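PDB 6NBO: N-isopropylammelide isopropylaminohydrolase from Burkholderia multivorans ATCC 17616, which belongs to the amidohydrolase family of metal-dependent, TIM-barrel hydrolases and carries zinc where its barrel strands end. Local coordinates for residues H65-K70 against D216-E221; H95-S100 against H126-T131; A158-G163 against A172-A177. One frame throughout, in Å; residues are numbered along the deposited sequence.

How the contacts relate
Contact 1 is the innermost, about 10 Å from the centre of the chain (centre to centre), and metal coordination holds it together. Contacts 2 and 3 lie roughly twice as far out. Contact 2, partly buried, is a charged bridge from the end of helix 89-97 to strand 120-128, whereas contact 3 is buried and wholly apolar between strand 153-159 and helix 170-180. The barrel strands tie them together: 56-66 pairs with 120-128, which pairs with 153-159. Side chains do so too, since K70 of contact 1 forms a salt bridge with D128 of contact 2, and F159 of contact 3 stacks on H218 of contact 1.

Contact 1. Residues H65-K70 against D216-E221; sequences HTHLDK and DLHLHE. With ZN (zinc ion), chain B.
NE2 of H65 binds the zinc ion at 2.1 Å, and the same ion takes NE2 of H67 and, from across the barrel, NE2 of H218, each at 2.3 Å. This is the metal centre of the amidohydrolase TIM barrel: H65 and H67, a His-X-His pair, lie where strand 56-66 gives way to the loop, H218 sits on strand 215-219, and D304 completes the site. A second zinc ion, bound by H250 and D304, lies close to H218. The metal brings the imidazole nitrogens near one another, with H65 NE2 only 3.1 Å from H218 NE2, yet they share the ion and not a proton. The rings of H65 and H218 are inclined at 62° without stacking, while H67 comes from the opposite direction and meets H218 rim to rim. H65 turns its ring toward strand 215-219 because chi1 (-175°) sets CG opposite the backbone N. S249 is the stronger polar partner of H65. D216, salt-bridged to R124, is linked to H65 through a water, which donates to D216 OD2 at 2.7 Å and accepts a weak bond from H65 ND1 at 2.8 Å.

Contact 2. Residues H95-S100 against H126-T131; sequences HYRATS and HVDVDT
R97 and D128 carry this contact almost alone, joined by a salt bridge in which R97 NH1 donates to D128 OD2. The modelled separation of NH1 and OD2, 2.5 Å, is very short, so its exact value is doubtful, but the N-H...O angle of 150° is reasonable for a hydrogen bond. R97 is the last residue of helix 89-97, and its side chain runs extended from CG to NE, carrying the guanidinium across to D128 at the end of strand 120-128, the second strand of the barrel. OD2 arrives at the edge of the guanidinium, near its plane. The carboxylate itself stands almost perpendicular, the two planes 82° apart, which does not suit a paired, two-bond arrangement; R97 NH2, 3.3 Å from D128 OD2, instead bonds D69 OD2. D130 contributes little, its OD2 lying 4.8 Å from R97 NH1, close enough to add some attraction between opposite charges but not to touch. Behind R97 the chain turns off the helix, with Y96 O taking T99 N, S100 N and, from above the carbonyl plane, S100 OG at 2.9 Å, while T99 OG1 bonds H95 O. H137, on helix 136-147, packs against both R97 and D128. D128 OD2 also takes a salt bridge from K70 NZ, and D69 OD2 accepts from the backbone N of D128. The bridge is thus one link in a chain of alternating charges, K70, D128, R97 and D69, which probably holds the end of helix 89-97 against the barrel.

Contact 3. Residues A158-G163 against A172-A177; sequences AFPQSG and ALLADA
L174 and P160 meet where helix 170-180 packs on the end of strand 153-159, the first step of a beta-alpha-beta crossover of the TIM barrel that continues into strand 184-188. Apolar side-chain contacts do most of the work. L174 approaches the proline ring roughly at a right angle, its CD1 3.9 Å from P160 CG, and its second methyl, CD2, comes within 4.0 Å of P160 CD. In L174 a chi1 of -70° puts CG beside the backbone N, and chi2 near 171° turns CD1 to the proline and CD2 to the strand, 4.2 Å from A158 CB; V164, in the loop between strand and helix, packs on the same leucine. Against the backbone there is one approach, again by CD2, which lies 3.8 Å from A158 O in van der Waals contact. Backbone hydrogen bonds shape the loop that presents the proline. P160 centres an inverse gamma turn, marked by a weak bond from Q161 N to F159 O, and opens a type I beta turn in which G163 N donates to P160 O at 2.8 Å. The alternation of the strand divides the labour: F159 points away from the helix and stacks on the zinc ligand H218, whereas its neighbour A158 faces the helix. There the packing is methyl to methyl, A158 CB lying 3.7 Å from A177 CB.

Contact 1. Residues H65-K70 against D216-E221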
ATOM      1  N   HIS A  65       1.055  -0.220  -1.833  1.00 21.30           N
ATOM      2  CA  HIS A  65       1.233  -0.319  -3.283  1.00 22.37           C
ATOM      3  C   HIS A  65       1.707  -1.719  -3.634  1.00 29.22           C
ATOM      4  O   HIS A  65       2.887  -2.039  -3.473  1.00 24.18           O
ATOM      5  CB  HIS A  65       2.238   0.712  -3.811  1.00 24.48           C
ATOM      6  CG  HIS A  65       2.392   0.742  -5.311  1.00 25.94           C
ATOM      7  ND1 HIS A  65       2.141   1.869  -6.063  1.00 28.38           N
ATOM      8  CD2 HIS A  65       2.834  -0.197  -6.187  1.00 25.65           C
ATOM      9  CE1 HIS A  65       2.407   1.623  -7.337  1.00 32.27           C
ATOM     10  NE2 HIS A  65       2.817   0.371  -7.439  1.00 27.72           N
ATOM     11  N   THR A  66       0.809  -2.560  -4.122  1.00 20.69           N
ATOM     12  CA  THR A  66       1.241  -3.819  -4.709  1.00 21.93           C
ATOM     13  C   THR A  66       0.373  -4.087  -5.935  1.00 23.64           C
ATOM     14  O   THR A  66      -0.438  -3.245  -6.345  1.00 25.92           O
ATOM     15  CB  THR A  66       1.201  -4.951  -3.672  1.00 23.54           C
ATOM     16  OG1 THR A  66       1.881  -6.096  -4.211  1.00 25.83           O
ATOM     17  CG2 THR A  66      -0.249  -5.335  -3.309  1.00 21.51           C
ATOM     18  N   HIS A  67       0.560  -5.279  -6.532  1.00 24.91           N
ATOM     19  CA  HIS A  67      -0.114  -5.684  -7.765  1.00 22.43           C
ATOM     20  C   HIS A  67      -0.571  -7.127  -7.520  1.00 24.12           C
ATOM     21  O   HIS A  67       0.070  -8.071  -7.982  1.00 25.23           O
ATOM     22  CB  HIS A  67       0.807  -5.571  -8.990  1.00 23.74           C
ATOM     23  CG  HIS A  67       1.203  -4.167  -9.338  1.00 24.89           C
ATOM     24  ND1 HIS A  67       0.505  -3.402 -10.243  1.00 27.52           N
ATOM     25  CD2 HIS A  67       2.224  -3.388  -8.897  1.00 26.09           C
ATOM     26  CE1 HIS A  67       1.086  -2.219 -10.364  1.00 33.46           C
ATOM     27  NE2 HIS A  67       2.121  -2.179  -9.544  1.00 30.77           N
ATOM     28  N   LEU A  68      -1.684  -7.282  -6.787  1.00 24.20           N
ATOM     29  CA  LEU A  68      -2.126  -8.614  -6.374  1.00 25.17           C
ATOM     30  C   LEU A  68      -2.531  -9.464  -7.568  1.00 27.39           C
ATOM     31  O   LEU A  68      -2.476 -10.699  -7.497  1.00 29.56           O
ATOM     32  CB  LEU A  68      -3.309  -8.534  -5.400  1.00 21.58           C
ATOM     33  CG  LEU A  68      -3.137  -7.926  -4.002  1.00 25.49           C
ATOM     34  CD1 LEU A  68      -4.469  -7.890  -3.272  1.00 25.69           C
ATOM     35  CD2 LEU A  68      -2.090  -8.670  -3.197  1.00 25.57           C
ATOM     36  N   ASP A  69      -2.964  -8.828  -8.659  1.00 24.38           N
ATOM     37  CA  ASP A  69      -3.404  -9.595  -9.817  1.00 26.33           C
ATOM     38  C   ASP A  69      -2.237 -10.280 -10.521  1.00 32.01           C
ATOM     39  O   ASP A  69      -2.439 -11.302 -11.181  1.00 30.11           O
ATOM     40  CB  ASP A  69      -4.176  -8.695 -10.796  1.00 29.60           C
ATOM     41  CG  ASP A  69      -3.345  -7.511 -11.321  1.00 30.21           C
ATOM     42  OD1 ASP A  69      -2.556  -6.921 -10.542  1.00 30.61           O
ATOM     43  OD2 ASP A  69      -3.505  -7.165 -12.514  1.00 30.08           O
ATOM     44  N   LYS A  70      -1.021  -9.741 -10.394  1.00 25.66           N
ATOM     45  CA  LYS A  70       0.123 -10.212 -11.175  1.00 32.13           C
ATOM     46  C   LYS A  70       0.911 -11.321 -10.492  1.00 26.99           C
ATOM     47  O   LYS A  70       1.711 -11.992 -11.159  1.00 27.02           O
ATOM     48  CB  LYS A  70       1.118  -9.072 -11.442  1.00 31.49           C
ATOM     49  CG  LYS A  70       0.666  -7.879 -12.279  1.00 36.26           C
ATOM     50  CD  LYS A  70       1.825  -6.866 -12.301  1.00 42.84           C
ATOM     51  CE  LYS A  70       1.446  -5.508 -12.884  1.00 40.80           C
ATOM     52  NZ  LYS A  70       1.271  -5.529 -14.364  1.00 39.00           N
ATOM     53  N   ASP A 216      -4.258   7.376  -8.335  1.00 24.03           N
ATOM     54  CA  ASP A 216      -2.936   6.967  -7.867  1.00 26.36           C
ATOM     55  C   ASP A 216      -2.142   6.653  -9.125  1.00 24.28           C
ATOM     56  O   ASP A 216      -2.399   5.641  -9.784  1.00 22.72           O
ATOM     57  CB  ASP A 216      -3.019   5.755  -6.925  1.00 22.90           C
ATOM     58  CG  ASP A 216      -1.670   5.346  -6.347  1.00 25.56           C
ATOM     59  OD1 ASP A 216      -0.640   5.489  -7.034  1.00 23.20           O
ATOM     60  OD2 ASP A 216      -1.640   4.866  -5.190  1.00 24.47           O
ATOM     61  N   LEU A 217      -1.174   7.509  -9.446  1.00 20.72           N
ATOM     62  CA  LEU A 217      -0.514   7.505 -10.746  1.00 22.33           C
ATOM     63  C   LEU A 217       0.922   7.017 -10.602  1.00 23.13           C
ATOM     64  O   LEU A 217       1.666   7.531  -9.768  1.00 24.89           O
ATOM     65  CB  LEU A 217      -0.547   8.913 -11.359  1.00 18.59           C
ATOM     66  CG  LEU A 217      -1.955   9.489 -11.522  1.00 22.09           C
ATOM     67  CD1 LEU A 217      -1.896  10.938 -11.958  1.00 29.25           C
ATOM     68  CD2 LEU A 217      -2.769   8.653 -12.516  1.00 26.83           C
ATOM     69  N   HIS A 218       1.299   6.011 -11.404  1.00 21.70           N
ATOM     70  CA  HIS A 218       2.692   5.587 -11.509  1.00 22.84           C
ATOM     71  C   HIS A 218       3.486   6.648 -12.264  1.00 23.61           C
ATOM     72  O   HIS A 218       3.176   6.950 -13.419  1.00 26.46           O
ATOM     73  CB  HIS A 218       2.803   4.256 -12.267  1.00 24.00           C
ATOM     74  CG  HIS A 218       2.434   3.040 -11.474  1.00 26.78           C
ATOM     75  ND1 HIS A 218       1.152   2.801 -11.030  1.00 27.55           N
ATOM     76  CD2 HIS A 218       3.170   1.963 -11.093  1.00 25.29           C
ATOM     77  CE1 HIS A 218       1.116   1.642 -10.390  1.00 30.49           C
ATOM     78  NE2 HIS A 218       2.329   1.113 -10.417  1.00 29.62           N
ATOM     79  N   LEU A 219       4.536   7.190 -11.652  1.00 21.67           N
ATOM     80  CA  LEU A 219       5.379   8.167 -12.335  1.00 22.94           C
ATOM     81  C   LEU A 219       6.813   7.658 -12.271  1.00 29.17           C
ATOM     82  O   LEU A 219       7.514   7.893 -11.281  1.00 27.34           O
ATOM     83  CB  LEU A 219       5.244   9.566 -11.719  1.00 21.50           C
ATOM     84  CG  LEU A 219       5.931  10.641 -12.574  1.00 27.50           C
ATOM     85  CD1 LEU A 219       5.320  10.693 -13.982  1.00 25.25           C
ATOM     86  CD2 LEU A 219       5.880  12.011 -11.920  1.00 28.89           C
ATOM     87  N   HIS A 220       7.235   6.950 -13.323  1.00 24.96           N
ATOM     88  CA  HIS A 220       8.611   6.479 -13.434  1.00 27.59           C
ATOM     89  C   HIS A 220       9.521   7.473 -14.131  1.00 28.64           C
ATOM     90  O   HIS A 220      10.740   7.263 -14.141  1.00 29.42           O
ATOM     91  CB  HIS A 220       8.706   5.179 -14.238  1.00 32.78           C
ATOM     92  CG  HIS A 220       7.718   4.133 -13.850  1.00 35.52           C
ATOM     93  ND1 HIS A 220       6.519   3.964 -14.509  1.00 38.91           N
ATOM     94  CD2 HIS A 220       7.760   3.182 -12.888  1.00 36.14           C
ATOM     95  CE1 HIS A 220       5.861   2.957 -13.963  1.00 37.25           C
ATOM     96  NE2 HIS A 220       6.591   2.470 -12.976  1.00 36.61           N
ATOM     97  N   GLU A 221       8.960   8.509 -14.748  1.00 26.72           N
ATOM     98  CA  GLU A 221       9.745   9.369 -15.621  1.00 27.37           C
ATOM     99  C   GLU A 221      10.864  10.034 -14.837  1.00 29.69           C
ATOM    100  O   GLU A 221      10.670  10.507 -13.715  1.00 30.14           O
ATOM    101  CB  GLU A 221       8.848  10.413 -16.275  1.00 26.54           C
ATOM    102  CG  GLU A 221       7.782   9.802 -17.175  1.00 22.27           C
ATOM    103  CD  GLU A 221       6.820  10.839 -17.711  1.00 25.59           C
ATOM    104  OE1 GLU A 221       6.880  12.005 -17.259  1.00 26.14           O
ATOM    105  OE2 GLU A 221       6.026  10.501 -18.603  1.00 28.22           O
TER
HETATM  106 ZN    ZN B 401       3.501  -0.421  -9.221  0.76 29.78          ZN
HETATM  107  O   HOH W   1      -0.138   2.753  -4.635  1.00 24.63           O

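Contact 2. Residues H95-S100 against H126-T131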
ATOM      1  N   HIS A  95       3.031 -11.488 -23.110  1.00 52.77           N
ATOM      2  CA  HIS A  95       3.166 -12.814 -23.711  1.00 62.10           C
ATOM      3  C   HIS A  95       2.895 -13.917 -22.692  1.00 59.19           C
ATOM      4  O   HIS A  95       2.285 -14.939 -23.025  1.00 64.41           O
ATOM      5  CB  HIS A  95       4.557 -12.983 -24.325  1.00 63.27           C
ATOM      6  CG  HIS A  95       4.837 -14.368 -24.828  1.00 75.06           C
ATOM      7  ND1 HIS A  95       5.467 -15.326 -24.061  1.00 76.82           N
ATOM      8  CD2 HIS A  95       4.576 -14.955 -26.021  1.00 82.94           C
ATOM      9  CE1 HIS A  95       5.579 -16.443 -24.758  1.00 80.73           C
ATOM     10  NE2 HIS A  95       5.045 -16.245 -25.951  1.00 81.31           N
ATOM     11  N   TYR A  96       3.336 -13.733 -21.445  1.00 49.42           N
ATOM     12  CA  TYR A  96       3.066 -14.734 -20.418  1.00 55.04           C
ATOM     13  C   TYR A  96       1.565 -14.925 -20.220  1.00 64.62           C
ATOM     14  O   TYR A  96       1.068 -16.058 -20.206  1.00 65.92           O
ATOM     15  CB  TYR A  96       3.737 -14.348 -19.096  1.00 45.11           C
ATOM     16  CG  TYR A  96       3.191 -15.159 -17.937  1.00 48.13           C
ATOM     17  CD1 TYR A  96       3.530 -16.503 -17.790  1.00 54.16           C
ATOM     18  CD2 TYR A  96       2.303 -14.600 -17.020  1.00 48.14           C
ATOM     19  CE1 TYR A  96       3.019 -17.263 -16.749  1.00 53.95           C
ATOM     20  CE2 TYR A  96       1.784 -15.353 -15.971  1.00 50.33           C
ATOM     21  CZ  TYR A  96       2.145 -16.690 -15.847  1.00 57.61           C
ATOM     22  OH  TYR A  96       1.646 -17.458 -14.818  1.00 61.02           O
ATOM     23  N   ARG A  97       0.824 -13.821 -20.077  1.00 67.62           N
ATOM     24  CA  ARG A  97      -0.621 -13.891 -19.871  1.00 71.14           C
ATOM     25  C   ARG A  97      -1.366 -14.442 -21.081  1.00 76.57           C
ATOM     26  O   ARG A  97      -2.468 -14.978 -20.923  1.00 83.26           O
ATOM     27  CB  ARG A  97      -1.159 -12.504 -19.519  1.00 71.67           C
ATOM     28  CG  ARG A  97      -0.851 -12.086 -18.099  1.00 70.98           C
ATOM     29  CD  ARG A  97      -1.290 -10.664 -17.826  1.00 77.05           C
ATOM     30  NE  ARG A  97      -1.485 -10.431 -16.397  1.00 80.12           N
ATOM     31  CZ  ARG A  97      -1.662  -9.232 -15.852  1.00 81.46           C
ATOM     32  NH1 ARG A  97      -1.655  -8.146 -16.616  1.00 82.00           N
ATOM     33  NH2 ARG A  97      -1.838  -9.118 -14.542  1.00 78.11           N
ATOM     34  N   ALA A  98      -0.796 -14.324 -22.277  1.00 75.64           N
ATOM     35  CA  ALA A  98      -1.439 -14.790 -23.495  1.00 84.55           C
ATOM     36  C   ALA A  98      -0.895 -16.130 -23.974  1.00 88.97           C
ATOM     37  O   ALA A  98      -1.200 -16.548 -25.095  1.00 98.24           O
ATOM     38  CB  ALA A  98      -1.298 -13.740 -24.595  1.00 84.35           C
ATOM     39  N   THR A  99      -0.084 -16.802 -23.158  1.00 78.92           N
ATOM     40  CA  THR A  99       0.323 -18.172 -23.427  1.00 76.68           C
ATOM     41  C   THR A  99       0.199 -19.076 -22.210  1.00 70.73           C
ATOM     42  O   THR A  99       0.388 -20.288 -22.345  1.00 82.12           O
ATOM     43  CB  THR A  99       1.770 -18.227 -23.950  1.00 72.27           C
ATOM     44  OG1 THR A  99       2.632 -17.487 -23.074  1.00 66.51           O
ATOM     45  CG2 THR A  99       1.859 -17.663 -25.374  1.00 69.31           C
ATOM     46  N   SER A 100      -0.113 -18.529 -21.039  1.00 67.20           N
ATOM     47  CA  SER A 100      -0.361 -19.293 -19.828  1.00 69.68           C
ATOM     48  C   SER A 100      -1.815 -19.110 -19.409  1.00 77.71           C
ATOM     49  O   SER A 100      -2.569 -18.333 -20.003  1.00 88.91           O
ATOM     50  CB  SER A 100       0.593 -18.870 -18.710  1.00 63.58           C
ATOM     51  OG  SER A 100       0.116 -17.715 -18.030  1.00 67.53           O
ATOM     52  N   HIS A 126      -2.955  -2.133  -7.160  1.00 22.73           N
ATOM     53  CA  HIS A 126      -3.270  -1.824  -8.537  1.00 22.23           C
ATOM     54  C   HIS A 126      -3.678  -3.117  -9.224  1.00 24.68           C
ATOM     55  O   HIS A 126      -3.259  -4.205  -8.825  1.00 24.20           O
ATOM     56  CB  HIS A 126      -2.058  -1.170  -9.204  1.00 21.28           C
ATOM     57  CG  HIS A 126      -1.641   0.101  -8.516  1.00 22.72           C
ATOM     58  ND1 HIS A 126      -1.779   1.343  -9.094  1.00 22.53           N
ATOM     59  CD2 HIS A 126      -1.131   0.319  -7.279  1.00 26.80           C
ATOM     60  CE1 HIS A 126      -1.372   2.274  -8.247  1.00 23.88           C
ATOM     61  NE2 HIS A 126      -0.970   1.680  -7.138  1.00 24.02           N
ATOM     62  N   VAL A 127      -4.565  -3.002 -10.205  1.00 23.26           N
ATOM     63  CA  VAL A 127      -5.030  -4.154 -10.974  1.00 26.00           C
ATOM     64  C   VAL A 127      -5.025  -3.747 -12.436  1.00 23.67           C
ATOM     65  O   VAL A 127      -5.543  -2.682 -12.780  1.00 23.15           O
ATOM     66  CB  VAL A 127      -6.440  -4.609 -10.550  1.00 26.05           C
ATOM     67  CG1 VAL A 127      -6.899  -5.773 -11.426  1.00 25.35           C
ATOM     68  CG2 VAL A 127      -6.458  -5.002  -9.074  1.00 24.09           C
ATOM     69  N   ASP A 128      -4.445  -4.579 -13.293  1.00 22.97           N
ATOM     70  CA  ASP A 128      -4.337  -4.210 -14.701  1.00 28.34           C
ATOM     71  C   ASP A 128      -5.724  -4.164 -15.327  1.00 30.52           C
ATOM     72  O   ASP A 128      -6.507  -5.105 -15.188  1.00 29.10           O
ATOM     73  CB  ASP A 128      -3.457  -5.203 -15.450  1.00 29.53           C
ATOM     74  CG  ASP A 128      -1.998  -5.131 -15.026  1.00 33.95           C
ATOM     75  OD1 ASP A 128      -1.627  -4.238 -14.244  1.00 33.08           O
ATOM     76  OD2 ASP A 128      -1.215  -5.980 -15.484  1.00 36.97           O
ATOM     77  N   VAL A 129      -6.034  -3.061 -15.999  1.00 24.19           N
ATOM     78  CA  VAL A 129      -7.289  -2.899 -16.725  1.00 27.04           C
ATOM     79  C   VAL A 129      -6.902  -2.417 -18.117  1.00 28.57           C
ATOM     80  O   VAL A 129      -6.353  -1.322 -18.262  1.00 25.38           O
ATOM     81  CB  VAL A 129      -8.240  -1.905 -16.037  1.00 28.21           C
ATOM     82  CG1 VAL A 129      -9.476  -1.615 -16.910  1.00 28.33           C
ATOM     83  CG2 VAL A 129      -8.669  -2.424 -14.668  1.00 28.48           C
ATOM     84  N   ASP A 130      -7.149  -3.240 -19.135  1.00 25.78           N
ATOM     85  CA  ASP A 130      -6.664  -2.931 -20.478  1.00 26.01           C
ATOM     86  C   ASP A 130      -7.505  -3.699 -21.491  1.00 24.67           C
ATOM     87  O   ASP A 130      -8.294  -4.570 -21.131  1.00 24.89           O
ATOM     88  CB  ASP A 130      -5.186  -3.296 -20.627  1.00 24.42           C
ATOM     89  CG  ASP A 130      -4.906  -4.751 -20.253  1.00 32.57           C
ATOM     90  OD1 ASP A 130      -5.570  -5.655 -20.811  1.00 30.48           O
ATOM     91  OD2 ASP A 130      -4.017  -4.989 -19.403  1.00 36.53           O
ATOM     92  N   THR A 131      -7.299  -3.389 -22.772  1.00 27.32           N
ATOM     93  CA  THR A 131      -8.084  -4.025 -23.824  1.00 31.61           C
ATOM     94  C   THR A 131      -7.533  -5.385 -24.258  1.00 29.03           C
ATOM     95  O   THR A 131      -8.048  -5.959 -25.221  1.00 29.67           O
ATOM     96  CB  THR A 131      -8.203  -3.092 -25.028  1.00 31.97           C
ATOM     97  OG1 THR A 131      -6.895  -2.707 -25.483  1.00 29.16           O
ATOM     98  CG2 THR A 131      -8.999  -1.844 -24.630  1.00 28.26           C
TER

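Contact 3. Residues A158-G163 against A172-A177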
ATOM      1  N   ALA A 158      -7.612   0.970 -10.613  1.00 21.80           N
ATOM      2  CA  ALA A 158      -7.754   0.475 -11.987  1.00 24.25           C
ATOM      3  C   ALA A 158      -6.588   1.000 -12.818  1.00 23.67           C
ATOM      4  O   ALA A 158      -6.542   2.193 -13.137  1.00 24.28           O
ATOM      5  CB  ALA A 158      -9.093   0.923 -12.571  1.00 21.26           C
ATOM      6  N   PHE A 159      -5.657   0.115 -13.191  1.00 25.70           N
ATOM      7  CA  PHE A 159      -4.346   0.514 -13.716  1.00 24.23           C
ATOM      8  C   PHE A 159      -4.198   0.160 -15.197  1.00 19.93           C
ATOM      9  O   PHE A 159      -4.033  -1.024 -15.536  1.00 23.80           O
ATOM     10  CB  PHE A 159      -3.245  -0.163 -12.890  1.00 24.68           C
ATOM     11  CG  PHE A 159      -1.836   0.156 -13.335  1.00 22.93           C
ATOM     12  CD1 PHE A 159      -1.426   1.474 -13.519  1.00 24.25           C
ATOM     13  CD2 PHE A 159      -0.911  -0.865 -13.532  1.00 26.58           C
ATOM     14  CE1 PHE A 159      -0.127   1.772 -13.920  1.00 27.26           C
ATOM     15  CE2 PHE A 159       0.389  -0.580 -13.932  1.00 28.90           C
ATOM     16  CZ  PHE A 159       0.778   0.749 -14.133  1.00 27.92           C
ATOM     17  N   PRO A 160      -4.230   1.136 -16.114  1.00 22.72           N
ATOM     18  CA  PRO A 160      -4.020   0.850 -17.555  1.00 21.68           C
ATOM     19  C   PRO A 160      -2.530   0.670 -17.832  1.00 26.06           C
ATOM     20  O   PRO A 160      -1.830   1.559 -18.333  1.00 23.54           O
ATOM     21  CB  PRO A 160      -4.614   2.087 -18.229  1.00 23.49           C
ATOM     22  CG  PRO A 160      -4.288   3.218 -17.232  1.00 22.54           C
ATOM     23  CD  PRO A 160      -4.412   2.580 -15.846  1.00 24.14           C
ATOM     24  N   GLN A 161      -2.055  -0.547 -17.518  1.00 26.61           N
ATOM     25  CA  GLN A 161      -0.621  -0.821 -17.473  0.52 28.94           C
ATOM     26  C   GLN A 161       0.071  -0.503 -18.793  1.00 34.89           C
ATOM     27  O   GLN A 161       1.219  -0.048 -18.793  1.00 32.03           O
ATOM     28  CB  GLN A 161      -0.389  -2.285 -17.075  0.52 30.65           C
ATOM     29  CG  GLN A 161       1.007  -2.847 -17.366  0.52 35.39           C
ATOM     30  CD  GLN A 161       2.056  -2.411 -16.357  0.52 37.39           C
ATOM     31  OE1 GLN A 161       2.333  -3.118 -15.387  0.52 29.64           O
ATOM     32  NE2 GLN A 161       2.652  -1.246 -16.587  0.52 36.52           N
ATOM     33  N   SER A 162      -0.603  -0.712 -19.920  1.00 25.25           N
ATOM     34  CA  SER A 162       0.001  -0.466 -21.221  1.00 29.74           C
ATOM     35  C   SER A 162      -0.425   0.859 -21.838  1.00 29.25           C
ATOM     36  O   SER A 162      -0.176   1.075 -23.027  1.00 33.24           O
ATOM     37  CB  SER A 162      -0.327  -1.615 -22.174  1.00 34.16           C
ATOM     38  OG  SER A 162      -1.727  -1.729 -22.331  1.00 40.70           O
ATOM     39  N   GLY A 163      -1.057   1.741 -21.069  1.00 28.31           N
ATOM     40  CA  GLY A 163      -1.397   3.074 -21.524  1.00 27.10           C
ATOM     41  C   GLY A 163      -2.874   3.211 -21.875  1.00 30.21           C
ATOM     42  O   GLY A 163      -3.608   2.236 -22.030  1.00 27.98           O
ATOM     43  N   ALA A 172     -13.026   4.144 -21.911  1.00 29.22           N
ATOM     44  CA  ALA A 172     -14.331   3.634 -21.494  1.00 30.53           C
ATOM     45  C   ALA A 172     -14.194   2.426 -20.576  1.00 31.57           C
ATOM     46  O   ALA A 172     -15.017   2.227 -19.674  1.00 29.46           O
ATOM     47  CB  ALA A 172     -15.172   3.282 -22.725  1.00 37.25           C
ATOM     48  N   LEU A 173     -13.162   1.617 -20.789  1.00 30.37           N
ATOM     49  CA  LEU A 173     -12.942   0.460 -19.937  1.00 28.53           C
ATOM     50  C   LEU A 173     -12.606   0.884 -18.516  1.00 27.87           C
ATOM     51  O   LEU A 173     -13.080   0.278 -17.552  1.00 25.42           O
ATOM     52  CB  LEU A 173     -11.822  -0.394 -20.524  1.00 26.71           C
ATOM     53  CG  LEU A 173     -11.630  -1.778 -19.945  1.00 32.14           C
ATOM     54  CD1 LEU A 173     -12.891  -2.632 -20.176  1.00 32.77           C
ATOM     55  CD2 LEU A 173     -10.432  -2.382 -20.624  1.00 36.90           C
ATOM     56  N   LEU A 174     -11.779   1.921 -18.373  1.00 26.40           N
ATOM     57  CA  LEU A 174     -11.434   2.434 -17.054  1.00 26.78           C
ATOM     58  C   LEU A 174     -12.659   2.981 -16.341  1.00 25.17           C
ATOM     59  O   LEU A 174     -12.807   2.805 -15.126  1.00 26.95           O
ATOM     60  CB  LEU A 174     -10.362   3.523 -17.187  1.00 25.02           C
ATOM     61  CG  LEU A 174      -8.971   3.034 -17.609  1.00 30.21           C
ATOM     62  CD1 LEU A 174      -8.014   4.204 -17.936  1.00 23.16           C
ATOM     63  CD2 LEU A 174      -8.374   2.153 -16.516  1.00 22.03           C
ATOM     64  N   ALA A 175     -13.541   3.665 -17.076  1.00 26.46           N
ATOM     65  CA  ALA A 175     -14.806   4.094 -16.490  1.00 28.94           C
ATOM     66  C   ALA A 175     -15.619   2.892 -16.024  1.00 28.92           C
ATOM     67  O   ALA A 175     -16.182   2.895 -14.922  1.00 30.05           O
ATOM     68  CB  ALA A 175     -15.597   4.925 -17.501  1.00 27.77           C
ATOM     69  N   ASP A 176     -15.703   1.856 -16.863  1.00 28.79           N
ATOM     70  CA  ASP A 176     -16.391   0.628 -16.466  1.00 31.42           C
ATOM     71  C   ASP A 176     -15.768   0.024 -15.216  1.00 27.19           C
ATOM     72  O   ASP A 176     -16.476  -0.533 -14.371  1.00 26.58           O
ATOM     73  CB  ASP A 176     -16.359  -0.397 -17.599  1.00 29.58           C
ATOM     74  CG  ASP A 176     -17.192   0.023 -18.781  1.00 38.96           C
ATOM     75  OD1 ASP A 176     -17.964   0.997 -18.649  1.00 41.30           O
ATOM     76  OD2 ASP A 176     -17.068  -0.621 -19.840  1.00 41.91           O
ATOM     77  N   ALA A 177     -14.440   0.114 -15.086  1.00 25.41           N
ATOM     78  CA  ALA A 177     -13.775  -0.456 -13.919  1.00 27.76           C
ATOM     79  C   ALA A 177     -14.202   0.265 -12.648  1.00 27.05           C
ATOM     80  O   ALA A 177     -14.480  -0.367 -11.623  1.00 26.67           O
ATOM     81  CB  ALA A 177     -12.253  -0.383 -14.088  1.00 22.92           C
TER